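Local structure of GlcNAc Inducible Gene 2, GIG2 (Candida albicans, 6AKZ) at residues P143-K146 against A147-K150. The protein is probably an iron-dependent oxygenase of the DUF1479 family within the cupin clan, and binds a ferric ion. Sequence-based numbering, arbitrary orientation.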
loop_
_atom_site.group_PDB
_atom_site.type_symbol
_atom_site.label_atom_id
_atom_site.label_comp_id
_atom_site.label_asym_id
_atom_site.label_seq_id
_atom_site.Cartn_x
_atom_site.Cartn_y
_atom_site.Cartn_z
ATOM N N PRO A 143 17.004 12.515 -6.487
ATOM C CA PRO A 143 16.386 13.721 -5.887
ATOM C C PRO A 143 14.924 13.933 -6.279
ATOM O O PRO A 143 14.107 14.399 -5.455
ATOM C CB PRO A 143 17.252 14.896 -6.470
ATOM C CG PRO A 143 18.485 14.251 -6.926
ATOM C CD PRO A 143 18.106 12.902 -7.406
ATOM N N ASN A 144 14.595 13.588 -7.520
ATOM C CA ASN A 144 13.233 13.715 -8.012
ATOM C C ASN A 144 12.365 12.678 -7.315
ATOM O O ASN A 144 11.173 12.892 -7.096
ATOM C CB ASN A 144 13.185 13.517 -9.527
ATOM C CG ASN A 144 13.738 14.708 -10.287
ATOM O OD1 ASN A 144 14.179 15.689 -9.690
ATOM N ND2 ASN A 144 13.718 14.624 -11.612
ATOM N N MET A 145 12.896 11.529 -6.951
ATOM C CA MET A 145 12.104 10.528 -6.262
ATOM C C MET A 145 11.911 10.972 -4.810
ATOM O O MET A 145 10.848 10.898 -4.306
ATOM C CB MET A 145 12.731 9.155 -6.294
ATOM C CG MET A 145 12.877 8.678 -7.715
ATOM S SD MET A 145 11.275 8.213 -8.315
ATOM C CE MET A 145 10.511 9.800 -8.515
ATOM N N LYS A 146 12.983 11.406 -4.150
ATOM C CA LYS A 146 12.794 11.900 -2.789
ATOM C C LYS A 146 11.702 12.999 -2.748
ATOM O O LYS A 146 10.917 13.081 -1.812
ATOM C CB LYS A 146 14.092 12.475 -2.241
ATOM C CG LYS A 146 15.143 11.354 -2.013
ATOM C CD LYS A 146 16.392 11.962 -1.333
ATOM C CE LYS A 146 17.315 10.882 -0.843
ATOM N NZ LYS A 146 18.472 11.375 -0.062
ATOM N N ALA A 147 11.731 13.859 -3.732
ATOM C CA ALA A 147 10.798 14.975 -3.840
ATOM C C ALA A 147 9.359 14.502 -3.900
ATOM O O ALA A 147 8.489 15.021 -3.177
ATOM C CB ALA A 147 11.118 15.865 -5.044
ATOM N N ILE A 148 9.066 13.528 -4.737
ATOM C CA ILE A 148 7.666 13.090 -4.844
ATOM C C ILE A 148 7.201 12.391 -3.596
ATOM O O ILE A 148 6.058 12.554 -3.197
ATOM C CB ILE A 148 7.322 12.232 -6.088
ATOM C CG1 ILE A 148 8.041 10.910 -6.047
ATOM C CG2 ILE A 148 7.655 13.027 -7.377
ATOM C CD1 ILE A 148 7.710 9.997 -7.228
ATOM N N PHE A 149 8.064 11.653 -2.931
ATOM C CA PHE A 149 7.679 11.092 -1.628
ATOM C C PHE A 149 7.423 12.177 -0.586
ATOM O O PHE A 149 6.488 12.043 0.198
ATOM C CB PHE A 149 8.698 10.043 -1.186
ATOM C CG PHE A 149 8.478 8.719 -1.849
ATOM C CD1 PHE A 149 9.002 8.452 -3.100
ATOM C CD2 PHE A 149 7.657 7.763 -1.247
ATOM C CE1 PHE A 149 8.766 7.220 -3.753
ATOM C CE2 PHE A 149 7.423 6.503 -1.865
ATOM C CZ PHE A 149 7.948 6.242 -3.123
ATOM N N LYS A 150 8.232 13.244 -0.572
ATOM C CA LYS A 150 7.993 14.351 0.336
ATOM C C LYS A 150 6.619 14.932 0.056
ATOM O O LYS A 150 5.842 15.173 0.964
ATOM C CB LYS A 150 9.032 15.463 0.223
ATOM C CG LYS A 150 10.376 15.190 0.819
ATOM C CD LYS A 150 11.325 16.366 0.513
ATOM C CE LYS A 150 12.809 15.987 0.329
ATOM N NZ LYS A 150 13.372 16.349 -1.031
#
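Ala147 N donates to Pro143 O and Lys150 N to Lys146 O, each at 3.0 Å, while Ile148 N reaches Asn144 O at 3.2 Å. The bond from Phe149 N to Met145 O completes four successive i to i+4 backbone hydrogen bonds and is the straightest of them, with an N-H...O angle of 173°. Such a ladder, with every backbone phi/psi pair in the helical region, identifies about two unbroken turns of alpha-helix.

Met145 O also lies in the plane of the Phe149 ring, at its edge, 3.3 Å from CD1. Beyond the backbone, Lys150 bends at chi3 and chi4, which curls its chain back along the helix surface: CG passes 3.4 Å from Lys146 O, and NZ ends 4.1 Å from Lys146 CB. Lys146 instead runs extended beyond CG and carries its ammonium away to a salt bridge with Asp427 and a hydrogen bond with Ser428. The side-chain ND2 of Asn144 is hydrogen-bonded to Val93 O.

On the buried side, Met145 and Ile148 lie alongside each other and point the same way. Ile148 has CG1 between its backbone N and carbonyl carbon (chi1 65°), which sets this branch 3.3 Å from Met145 O, whereas CG2 lies 3.5 Å from Asn144 O. Both side chains touch Phe346, and the Phe149 ring meets Phe348 edge-to-face. These contacts identify an amphipathic helix, the N-terminal part of helix 143-153, whose apolar side packs against strand 346-350 of the main mixed beta-sheet in this cupin-clan protein, away from the iron site.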